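Local coordinates for protein kinase A regulatory subunit (Trypanosoma cruzi, PDB 6HYI) that binds inosine in each of its two cyclic nucleotide-binding domains, probably as the nucleoside-responsive regulatory subunit of a protein kinase A homologue, at residues A[89-94]-A[122-127]; A[113-118]-A[139-144]; A[191-196]-A[246-251]. All blocks are in the same frame, centred on the assembly; numbering follows the deposited sequence.

Contact 1 of 3, residues A[89-94]-A[122-127]. With NOS (inosine), chain B.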
loop_
_atom_site.group_PDB
_atom_site.type_symbol
_atom_site.label_atom_id
_atom_site.label_comp_id
_atom_site.label_asym_id
_atom_site.label_seq_id
_atom_site.Cartn_x
_atom_site.Cartn_y
_atom_site.Cartn_z
ATOM N N GLY A 89 -18.453 1.102 -4.547
ATOM C CA GLY A 89 -18.891 -0.102 -5.209
ATOM C C GLY A 89 -17.801 -1.157 -5.230
ATOM O O GLY A 89 -16.624 -0.888 -4.973
ATOM N N HIS A 90 -18.218 -2.387 -5.520
ATOM C CA HIS A 90 -17.316 -3.524 -5.581
ATOM C C HIS A 90 -17.465 -4.222 -6.923
ATOM O O HIS A 90 -18.518 -4.170 -7.568
ATOM C CB HIS A 90 -17.630 -4.575 -4.513
ATOM C CG HIS A 90 -17.529 -4.089 -3.103
ATOM N ND1 HIS A 90 -17.053 -2.842 -2.759
ATOM C CD2 HIS A 90 -17.848 -4.704 -1.939
ATOM C CE1 HIS A 90 -17.084 -2.710 -1.444
ATOM N NE2 HIS A 90 -17.557 -3.827 -0.925
ATOM N N ALA A 91 -16.410 -4.934 -7.319
ATOM C CA ALA A 91 -16.434 -5.699 -8.555
ATOM C C ALA A 91 -15.711 -7.025 -8.360
ATOM O O ALA A 91 -14.679 -7.088 -7.684
ATOM C CB ALA A 91 -15.784 -4.916 -9.704
ATOM N N ASP A 92 -16.269 -8.082 -8.942
ATOM C CA ASP A 92 -15.624 -9.389 -8.938
ATOM C C ASP A 92 -14.613 -9.464 -10.070
ATOM O O ASP A 92 -14.874 -9.002 -11.184
ATOM C CB ASP A 92 -16.661 -10.490 -9.177
ATOM C CG ASP A 92 -17.628 -10.654 -8.024
ATOM O OD1 ASP A 92 -17.189 -10.594 -6.859
ATOM O OD2 ASP A 92 -18.834 -10.856 -8.295
ATOM N N ILE A 93 -13.464 -10.065 -9.786
ATOM C CA ILE A 93 -12.519 -10.474 -10.818
ATOM C C ILE A 93 -12.836 -11.924 -11.165
ATOM O O ILE A 93 -12.842 -12.792 -10.286
ATOM C CB ILE A 93 -11.072 -10.332 -10.322
ATOM C CG1 ILE A 93 -10.793 -8.897 -9.855
ATOM C CG2 ILE A 93 -10.092 -10.763 -11.410
ATOM C CD1 ILE A 93 -11.022 -7.849 -10.928
ATOM N N ILE A 94 -13.110 -12.192 -12.436
ATOM C CA ILE A 94 -13.593 -13.498 -12.872
ATOM C C ILE A 94 -12.627 -14.066 -13.902
ATOM O O ILE A 94 -12.363 -13.433 -14.930
ATOM C CB ILE A 94 -15.018 -13.414 -13.437
ATOM C CG1 ILE A 94 -15.980 -12.928 -12.352
ATOM C CG2 ILE A 94 -15.447 -14.771 -14.004
ATOM C CD1 ILE A 94 -17.365 -12.570 -12.869
ATOM N N ALA A 122 -8.682 -10.727 -17.069
ATOM C CA ALA A 122 -9.820 -11.215 -16.313
ATOM C C ALA A 122 -11.003 -10.287 -16.529
ATOM O O ALA A 122 -10.839 -9.089 -16.766
ATOM C CB ALA A 122 -9.511 -11.259 -14.815
ATOM N N THR A 123 -12.200 -10.856 -16.459
ATOM C CA THR A 123 -13.413 -10.056 -16.492
ATOM C C THR A 123 -13.621 -9.366 -15.150
ATOM O O THR A 123 -13.379 -9.944 -14.091
ATOM C CB THR A 123 -14.601 -10.956 -16.832
ATOM O OG1 THR A 123 -14.433 -11.438 -18.166
ATOM C CG2 THR A 123 -15.924 -10.199 -16.746
ATOM N N VAL A 124 -14.035 -8.107 -15.203
ATOM C CA VAL A 124 -14.298 -7.304 -14.015
ATOM C C VAL A 124 -15.788 -7.014 -14.032
ATOM O O VAL A 124 -16.263 -6.277 -14.902
ATOM C CB VAL A 124 -13.494 -5.998 -14.038
ATOM C CG1 VAL A 124 -13.768 -5.164 -12.803
ATOM C CG2 VAL A 124 -11.996 -6.279 -14.166
ATOM N N LYS A 125 -16.530 -7.573 -13.076
ATOM C CA LYS A 125 -17.992 -7.538 -13.102
ATOM C C LYS A 125 -18.514 -6.899 -11.823
ATOM O O LYS A 125 -18.237 -7.382 -10.722
ATOM C CB LYS A 125 -18.542 -8.955 -13.260
ATOM C CG LYS A 125 -20.014 -9.030 -13.599
ATOM C CD LYS A 125 -20.404 -10.472 -13.881
ATOM C CE LYS A 125 -21.875 -10.590 -14.232
ATOM N NZ LYS A 125 -22.166 -10.027 -15.582
ATOM N N VAL A 126 -19.299 -5.826 -11.970
ATOM C CA VAL A 126 -19.796 -5.100 -10.803
ATOM C C VAL A 126 -20.721 -5.997 -9.993
ATOM O O VAL A 126 -21.644 -6.615 -10.539
ATOM C CB VAL A 126 -20.511 -3.824 -11.268
ATOM C CG1 VAL A 126 -21.146 -3.100 -10.091
ATOM C CG2 VAL A 126 -19.528 -2.916 -11.989
ATOM N N CYS A 127 -20.505 -6.055 -8.676
ATOM C CA CYS A 127 -21.327 -6.902 -7.817
ATOM C C CYS A 127 -22.101 -6.154 -6.742
ATOM O O CYS A 127 -22.842 -6.789 -5.981
ATOM C CB CYS A 127 -20.510 -8.047 -7.199
ATOM S SG CYS A 127 -19.100 -7.514 -6.225
HETATM N N9 NOS B . -6.889 -8.851 -11.920
HETATM C C4 NOS B . -6.666 -9.284 -10.786
HETATM N N3 NOS B . -6.901 -8.890 -9.553
HETATM C C2 NOS B . -6.541 -9.666 -8.502
HETATM N N1 NOS B . -5.922 -10.859 -8.704
HETATM C C6 NOS B . -5.669 -11.275 -9.926
HETATM O O6 NOS B . -5.129 -12.334 -10.085
HETATM C C5 NOS B . -6.042 -10.505 -10.990
HETATM N N7 NOS B . -5.943 -10.633 -12.409
HETATM C C8 NOS B . -6.506 -9.499 -12.906
HETATM C "C5'" NOS B . -8.464 -7.172 -15.558
HETATM O "O5'" NOS B . -7.602 -8.248 -15.898
HETATM C "C4'" NOS B . -8.129 -6.605 -14.201
HETATM O "O4'" NOS B . -8.481 -7.555 -13.153
HETATM C "C1'" NOS B . -7.487 -7.557 -12.192
HETATM C "C2'" NOS B . -6.568 -6.398 -12.437
HETATM O "O2'" NOS B . -7.105 -5.223 -11.836
HETATM C "C3'" NOS B . -6.652 -6.315 -13.949
HETATM O "O3'" NOS B . -6.224 -5.083 -14.497
#
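Strands 91-94 and 123-126 pair antiparallel at the centre of a four-stranded sheet, one wall of the beta roll that forms the first cyclic nucleotide-binding domain. Their short axes come within 4.3 Å at an angle of 153°, and the edges of the sheet are strands 71-73 and 98-103. Asp-92 with Lys-125 and Ile-94 with Thr-123 are the hydrogen-bonded pairs; Asp-92 N reaches Lys-125 O at 2.7 Å, and Cys-127 N extends the ladder to His-90 O. On the face carrying Ala-91, Ile-93 and Val-124, the Ile-93 and Val-124 side chains run side by side in the same direction. CD1 of Ile-93 lies 3.7 Å from CG2 of Val-124, which stands beside its own backbone N, with CG1 anti to that N (chi1 180°) and directed to the methyl of Ala-91. Ile-93 CD1 is also 3.4 Å from O4' of the inosine ribose, so these aliphatic groups form part of the nucleoside pocket. On the opposite face of the sheet, CD1 of Ile-94 rests against CB and CD of Lys-125, whose ammonium is bonded to Asp-69 O. At the strand end, CB of Cys-127 lies 3.4 Å from OD2 of Asp-92. Beside the ligand, Ile-93 CG2 presses on Ala-122 CB at a tight 3.5 Å, while Ala-122 N donates to inosine O5' at 2.9 Å.

Contact 2 of 3, residues A[113-118]-A[139-144]. With NOS (inosine), chain B.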
loop_
_atom_site.group_PDB
_atom_site.type_symbol
_atom_site.label_atom_id
_atom_site.label_comp_id
_atom_site.label_asym_id
_atom_site.label_seq_id
_atom_site.Cartn_x
_atom_site.Cartn_y
_atom_site.Cartn_z
ATOM N N GLU A 113 -3.067 -4.709 -17.429
ATOM C CA GLU A 113 -2.985 -4.569 -18.876
ATOM C C GLU A 113 -2.144 -3.364 -19.270
ATOM O O GLU A 113 -1.411 -3.410 -20.262
ATOM C CB GLU A 113 -4.391 -4.417 -19.435
ATOM C CG GLU A 113 -5.229 -5.667 -19.316
ATOM C CD GLU A 113 -5.663 -6.015 -17.900
ATOM O OE1 GLU A 113 -5.748 -5.121 -17.017
ATOM O OE2 GLU A 113 -5.947 -7.211 -17.680
ATOM N N LEU A 114 -2.248 -2.269 -18.515
ATOM C CA LEU A 114 -1.484 -1.069 -18.834
ATOM C C LEU A 114 -0.009 -1.244 -18.488
ATOM O O LEU A 114 0.866 -0.752 -19.208
ATOM C CB LEU A 114 -2.069 0.135 -18.093
ATOM C CG LEU A 114 -3.367 0.690 -18.668
ATOM C CD1 LEU A 114 -4.010 1.683 -17.703
ATOM C CD2 LEU A 114 -3.086 1.365 -19.997
ATOM N N MET A 115 0.282 -1.950 -17.396
ATOM C CA MET A 115 1.668 -2.138 -16.978
ATOM C C MET A 115 2.381 -3.137 -17.876
ATOM O O MET A 115 3.564 -2.961 -18.189
ATOM C CB MET A 115 1.704 -2.604 -15.520
ATOM C CG MET A 115 3.097 -2.739 -14.935
ATOM S SD MET A 115 3.047 -3.090 -13.163
ATOM C CE MET A 115 2.227 -1.645 -12.493
ATOM N N TYR A 116 1.679 -4.178 -18.313
ATOM C CA TYR A 116 2.324 -5.273 -19.026
ATOM C C TYR A 116 1.941 -5.386 -20.495
ATOM O O TYR A 116 2.393 -6.324 -21.159
ATOM C CB TYR A 116 2.084 -6.598 -18.295
ATOM C CG TYR A 116 2.682 -6.615 -16.914
ATOM C CD1 TYR A 116 4.058 -6.615 -16.741
ATOM C CD2 TYR A 116 1.881 -6.609 -15.780
ATOM C CE1 TYR A 116 4.616 -6.634 -15.483
ATOM C CE2 TYR A 116 2.428 -6.620 -14.510
ATOM C CZ TYR A 116 3.795 -6.635 -14.363
ATOM O OH TYR A 116 4.340 -6.650 -13.096
ATOM N N ASP A 117 1.129 -4.470 -21.020
ATOM C CA ASP A 117 0.791 -4.439 -22.444
ATOM C C ASP A 117 0.241 -5.778 -22.927
ATOM O O ASP A 117 0.807 -6.453 -23.791
ATOM C CB ASP A 117 1.972 -3.980 -23.300
ATOM C CG ASP A 117 2.082 -2.479 -23.373
ATOM O OD1 ASP A 117 1.379 -1.873 -24.210
ATOM O OD2 ASP A 117 2.867 -1.905 -22.593
ATOM N N THR A 118 -0.904 -6.144 -22.368
ATOM C CA THR A 118 -1.548 -7.389 -22.725
ATOM C C THR A 118 -3.044 -7.156 -22.777
ATOM O O THR A 118 -3.561 -6.260 -22.095
ATOM C CB THR A 118 -1.197 -8.503 -21.720
ATOM O OG1 THR A 118 -1.628 -9.773 -22.225
ATOM C CG2 THR A 118 -1.822 -8.245 -20.348
ATOM N N ASP A 139 -2.231 6.894 -22.178
ATOM C CA ASP A 139 -1.067 7.763 -22.356
ATOM C C ASP A 139 -0.686 8.456 -21.056
ATOM O O ASP A 139 0.498 8.535 -20.713
ATOM C CB ASP A 139 -1.302 8.778 -23.475
ATOM C CG ASP A 139 -1.305 8.136 -24.846
ATOM O OD1 ASP A 139 -0.788 7.010 -24.970
ATOM O OD2 ASP A 139 -1.820 8.760 -25.793
ATOM N N THR A 140 -1.668 8.966 -20.311
ATOM C CA THR A 140 -1.315 9.609 -19.051
ATOM C C THR A 140 -0.732 8.599 -18.076
ATOM O O THR A 140 0.228 8.898 -17.356
ATOM C CB THR A 140 -2.522 10.317 -18.441
ATOM O OG1 THR A 140 -3.062 11.238 -19.399
ATOM C CG2 THR A 140 -2.108 11.082 -17.192
ATOM N N TYR A 141 -1.298 7.391 -18.031
ATOM C CA TYR A 141 -0.723 6.384 -17.152
ATOM C C TYR A 141 0.718 6.092 -17.545
ATOM O O TYR A 141 1.616 6.088 -16.699
ATOM C CB TYR A 141 -1.546 5.093 -17.149
ATOM C CG TYR A 141 -0.865 4.042 -16.312
ATOM C CD1 TYR A 141 -0.947 4.079 -14.923
ATOM C CD2 TYR A 141 -0.084 3.056 -16.898
ATOM C CE1 TYR A 141 -0.279 3.144 -14.146
ATOM C CE2 TYR A 141 0.591 2.118 -16.123
ATOM C CZ TYR A 141 0.475 2.166 -14.752
ATOM O OH TYR A 141 1.143 1.242 -13.976
ATOM N N ARG A 142 0.964 5.869 -18.841
ATOM C CA ARG A 142 2.305 5.470 -19.256
ATOM C C ARG A 142 3.307 6.603 -19.082
ATOM O O ARG A 142 4.467 6.357 -18.729
ATOM C CB ARG A 142 2.294 4.971 -20.698
ATOM C CG ARG A 142 1.590 3.646 -20.879
ATOM C CD ARG A 142 1.717 3.154 -22.308
ATOM N NE ARG A 142 3.111 2.903 -22.662
ATOM C CZ ARG A 142 3.800 1.838 -22.261
ATOM N NH1 ARG A 142 3.223 0.923 -21.491
ATOM N NH2 ARG A 142 5.067 1.688 -22.626
ATOM N N ASN A 143 2.895 7.847 -19.339
ATOM C CA ASN A 143 3.831 8.969 -19.289
ATOM C C ASN A 143 4.062 9.482 -17.875
ATOM O O ASN A 143 5.177 9.904 -17.541
ATOM C CB ASN A 143 3.333 10.118 -20.167
ATOM C CG ASN A 143 3.695 9.932 -21.626
ATOM O OD1 ASN A 143 4.778 10.332 -22.064
ATOM N ND2 ASN A 143 2.805 9.313 -22.384
ATOM N N LEU A 144 3.031 9.486 -17.030
ATOM C CA LEU A 144 3.153 10.138 -15.740
ATOM C C LEU A 144 3.122 9.194 -14.549
ATOM O O LEU A 144 3.642 9.557 -13.492
ATOM C CB LEU A 144 2.050 11.192 -15.562
ATOM C CG LEU A 144 1.941 12.250 -16.665
ATOM C CD1 LEU A 144 0.890 13.282 -16.304
ATOM C CD2 LEU A 144 3.284 12.909 -16.944
HETATM N N9 NOS B . -6.889 -8.851 -11.920
HETATM C C4 NOS B . -6.666 -9.284 -10.786
HETATM N N3 NOS B . -6.901 -8.890 -9.553
HETATM C C2 NOS B . -6.541 -9.666 -8.502
HETATM N N1 NOS B . -5.922 -10.859 -8.704
HETATM C C6 NOS B . -5.669 -11.275 -9.926
HETATM O O6 NOS B . -5.129 -12.334 -10.085
HETATM C C5 NOS B . -6.042 -10.505 -10.990
HETATM N N7 NOS B . -5.943 -10.633 -12.409
HETATM C C8 NOS B . -6.506 -9.499 -12.906
HETATM C "C5'" NOS B . -8.464 -7.172 -15.558
HETATM O "O5'" NOS B . -7.602 -8.248 -15.898
HETATM C "C4'" NOS B . -8.129 -6.605 -14.201
HETATM O "O4'" NOS B . -8.481 -7.555 -13.153
HETATM C "C1'" NOS B . -7.487 -7.557 -12.192
HETATM C "C2'" NOS B . -6.568 -6.398 -12.437
HETATM O "O2'" NOS B . -7.105 -5.223 -11.836
HETATM C "C3'" NOS B . -6.652 -6.315 -13.949
HETATM O "O3'" NOS B . -6.224 -5.083 -14.497
HETATM O O HOH W 1 0.258 -0.187 -21.589
#
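Leu-114 and Met-115 pack against the ring of Tyr-141 in the close-fitting half of this contact between helix 111-116 and helix 138-145; the other half is a thinner polar link through Asp-117 and Arg-142. With CG anti to its backbone N (chi1 176°), Tyr-141 extends its ring to the neighbouring helix. Leu-114 CB meets Tyr-141 CD2 at 3.7 Å, and CD1 of the same leucine approaches CG. The Met-115 side chain is extended until its bend at chi3 (-62°), which carries the CE methyl to 3.4 Å from Tyr-141 OH. On the more exposed side, Asp-117 has a positive phi just past the helix end, and its OD2 forms a salt bridge of 3.1 Å with Arg-142 NH1. Carboxylate and guanidinium planes are 68° apart, a single-atom meeting and not a flat two-pronged pair; OD1 has a second charged partner in Arg-138. A water lies between Leu-114 O and Arg-142 NH1, but the bridge is doubtful, its contact with the carbonyl improbably short and that with the arginine weak. Glu-113 looks the other way, its OE1 and OE2 each accepting a ribose hydroxyl of inosine, O3' and O5' respectively, both at 2.6 Å. Leu-83 of strand 82-86 touches both Leu-114 and Tyr-141, whereas Met-115 also packs on helix 149-160 through Ala-149, Ile-150 and Arg-153.

Contact 3 of 3, residues A[191-196]-A[246-251]. With NOS (inosine), chain C.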
loop_
_atom_site.group_PDB
_atom_site.type_symbol
_atom_site.label_atom_id
_atom_site.label_comp_id
_atom_site.label_asym_id
_atom_site.label_seq_id
_atom_site.Cartn_x
_atom_site.Cartn_y
_atom_site.Cartn_z
ATOM N N TYR A 191 18.543 4.789 14.850
ATOM C CA TYR A 191 17.162 4.540 15.235
ATOM C C TYR A 191 16.305 4.471 13.978
ATOM O O TYR A 191 16.296 5.408 13.169
ATOM C CB TYR A 191 16.659 5.643 16.163
ATOM C CG TYR A 191 17.059 5.453 17.613
ATOM C CD1 TYR A 191 18.396 5.268 17.970
ATOM C CD2 TYR A 191 16.104 5.443 18.625
ATOM C CE1 TYR A 191 18.766 5.092 19.299
ATOM C CE2 TYR A 191 16.464 5.278 19.958
ATOM C CZ TYR A 191 17.798 5.090 20.284
ATOM O OH TYR A 191 18.161 4.914 21.602
ATOM N N ILE A 192 15.606 3.352 13.816
ATOM C CA ILE A 192 14.627 3.203 12.748
ATOM C C ILE A 192 13.315 3.840 13.148
ATOM O O ILE A 192 12.690 4.559 12.362
ATOM C CB ILE A 192 14.463 1.710 12.454
ATOM C CG1 ILE A 192 15.811 1.116 12.041
ATOM C CG2 ILE A 192 13.382 1.478 11.375
ATOM C CD1 ILE A 192 15.793 -0.384 11.905
ATOM N N ILE A 193 12.891 3.606 14.383
ATOM C CA ILE A 193 11.699 4.220 14.954
ATOM C C ILE A 193 12.092 4.803 16.294
ATOM O O ILE A 193 12.878 4.197 17.032
ATOM C CB ILE A 193 10.583 3.173 15.145
ATOM C CG1 ILE A 193 10.131 2.656 13.783
ATOM C CG2 ILE A 193 9.416 3.759 15.927
ATOM C CD1 ILE A 193 9.237 1.423 13.870
ATOM N N HIS A 194 11.580 5.991 16.594
ATOM C CA HIS A 194 11.730 6.600 17.901
ATOM C C HIS A 194 10.418 6.501 18.656
ATOM O O HIS A 194 9.335 6.664 18.078
ATOM C CB HIS A 194 12.093 8.088 17.800
ATOM C CG HIS A 194 13.544 8.344 17.556
ATOM N ND1 HIS A 194 14.445 8.536 18.581
ATOM C CD2 HIS A 194 14.248 8.447 16.406
ATOM C CE1 HIS A 194 15.646 8.746 18.071
ATOM N NE2 HIS A 194 15.555 8.695 16.754
ATOM N N TYR A 195 10.536 6.246 19.954
ATOM C CA TYR A 195 9.401 6.270 20.867
ATOM C C TYR A 195 8.673 7.608 20.801
ATOM O O TYR A 195 9.293 8.675 20.750
ATOM C CB TYR A 195 9.933 6.043 22.287
ATOM C CG TYR A 195 8.881 6.107 23.345
ATOM C CD1 TYR A 195 8.499 7.323 23.877
ATOM C CD2 TYR A 195 8.249 4.954 23.799
ATOM C CE1 TYR A 195 7.525 7.400 24.838
ATOM C CE2 TYR A 195 7.258 5.026 24.769
ATOM C CZ TYR A 195 6.909 6.255 25.271
ATOM O OH TYR A 195 5.938 6.377 26.243
ATOM N N GLY A 196 7.337 7.544 20.788
ATOM C CA GLY A 196 6.530 8.741 20.888
ATOM C C GLY A 196 6.251 9.472 19.593
ATOM O O GLY A 196 5.703 10.582 19.652
ATOM N N ALA A 246 7.746 2.320 21.391
ATOM C CA ALA A 246 9.083 1.804 21.585
ATOM C C ALA A 246 9.975 2.451 20.546
ATOM O O ALA A 246 9.507 2.878 19.480
ATOM C CB ALA A 246 9.109 0.282 21.430
ATOM N N ASP A 247 11.262 2.523 20.868
ATOM C CA ASP A 247 12.272 2.734 19.848
ATOM C C ASP A 247 12.570 1.409 19.171
ATOM O O ASP A 247 12.437 0.338 19.770
ATOM C CB ASP A 247 13.585 3.183 20.483
ATOM C CG ASP A 247 13.438 4.409 21.340
ATOM O OD1 ASP A 247 13.008 5.457 20.813
ATOM O OD2 ASP A 247 13.770 4.325 22.544
ATOM N N VAL A 248 13.003 1.477 17.918
ATOM C CA VAL A 248 13.573 0.320 17.243
ATOM C C VAL A 248 14.920 0.763 16.708
ATOM O O VAL A 248 14.997 1.740 15.950
ATOM C CB VAL A 248 12.681 -0.213 16.112
ATOM C CG1 VAL A 248 13.340 -1.413 15.469
ATOM C CG2 VAL A 248 11.301 -0.598 16.659
ATOM N N VAL A 249 15.979 0.090 17.149
ATOM C CA VAL A 249 17.357 0.507 16.906
ATOM C C VAL A 249 18.071 -0.598 16.142
ATOM O O VAL A 249 17.983 -1.772 16.516
ATOM C CB VAL A 249 18.073 0.780 18.241
ATOM C CG1 VAL A 249 19.484 1.302 17.996
ATOM C CG2 VAL A 249 17.257 1.759 19.080
ATOM N N ALA A 250 18.810 -0.224 15.101
ATOM C CA ALA A 250 19.616 -1.200 14.381
ATOM C C ALA A 250 20.751 -1.683 15.273
ATOM O O ALA A 250 21.476 -0.869 15.846
ATOM C CB ALA A 250 20.187 -0.561 13.113
ATOM N N THR A 251 20.903 -3.006 15.407
ATOM C CA THR A 251 22.051 -3.539 16.136
ATOM C C THR A 251 23.172 -3.990 15.217
ATOM O O THR A 251 24.304 -4.165 15.678
ATOM C CB THR A 251 21.647 -4.712 17.033
ATOM O OG1 THR A 251 21.158 -5.786 16.236
ATOM C CG2 THR A 251 20.579 -4.291 18.025
HETATM N N9 NOS C . 7.015 -3.043 19.422
HETATM C C4 NOS C . 7.110 -4.230 19.804
HETATM N N3 NOS C . 7.615 -5.345 19.300
HETATM C C2 NOS C . 7.567 -6.484 20.035
HETATM N N1 NOS C . 7.003 -6.512 21.270
HETATM C C6 NOS C . 6.478 -5.429 21.799
HETATM O O6 NOS C . 5.976 -5.518 22.895
HETATM C C5 NOS C . 6.535 -4.265 21.071
HETATM N N7 NOS C . 6.103 -2.919 21.309
HETATM C C8 NOS C . 6.446 -2.231 20.189
HETATM C "C5'" NOS C . 6.991 0.909 17.676
HETATM O "O5'" NOS C . 6.125 0.914 18.797
HETATM C "C4'" NOS C . 7.169 -0.483 17.131
HETATM O "O4'" NOS C . 7.950 -1.292 18.066
HETATM C "C1'" NOS C . 7.423 -2.571 18.104
HETATM C "C2'" NOS C . 6.407 -2.708 17.008
HETATM O "O2'" NOS C . 7.026 -3.051 15.771
HETATM C "C3'" NOS C . 5.891 -1.286 16.951
HETATM O "O3'" NOS C . 5.192 -0.986 15.761
#
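The aromatic ring of Tyr-191 lies over Val-249, with the CG2 methyl of the valine 3.5 Å from the ring centroid and only 9° off its normal, a clear CH-pi contact. Tyr-191 CG stands beside its backbone N (chi1 -82°), which lays the ring across the valine while its CE2 edge faces Asp-247. Tyr-191 CE2 comes to 3.4 Å from Asp-247 CG, with OD1 near the ring plane and the carboxylate turned 70° against the ring. Asp-247 OD1 also accepts a nearly straight bond from Tyr-195 N at 2.7 Å, the donor standing above the carboxylate plane, and OD2 is held in a salt bridge by Arg-215. Both carboxylate oxygens of this buried aspartate are thus engaged, which holds its rotation and probably favours the charged form. On the other face of the strand pair, Ile-193 and Val-248 lie side by side and point the same way, Ile-193 CD1 to Val-248 CG2 at 4.0 Å. Val-248 CG2 also lies 3.7 Å from O4' of the inosine ribose, and Ala-246 CB lies by the same sugar oxygen and by C8 of the base. Ile-192, at the corner of the chain, turns its side chain to Tyr-203 and Phe-186. The backbone explains how two consecutive isoleucines face one valine: Val-248 O accepts from Ile-192 N nearly along the C=O axis and from Ile-193 N on a lone pair, the first bond being the shorter. This is a classic beta bulge, set at the corner the chain turns at Ile-192, on the edge strand 191-193 of a sheet of the second cyclic nucleotide-binding beta roll, beside its occupied nucleoside site.

Overall arrangement
After N-terminal helices and the first strands of the roll, the chain reaches strand 91-95, then runs through strand 98-103 and helix 111-116 before strand 123-126 returns to close contact 1. Contact 2 opens inside that loop, at 113-118, and closes beyond it at 139-144, so the two cross along the sequence. Contact 1 joins the two central strands of a sheet, and contact 2 ties helix 111-116 to helix 138-145; both touch the same inosine. Contact 3 follows in series, closing a longer loop between 191-196 and 246-251 in the second domain beside the other inosine. Its centre is about 42 Å from that of contact 1 and 39 Å from that of contact 2, across the chain's centre.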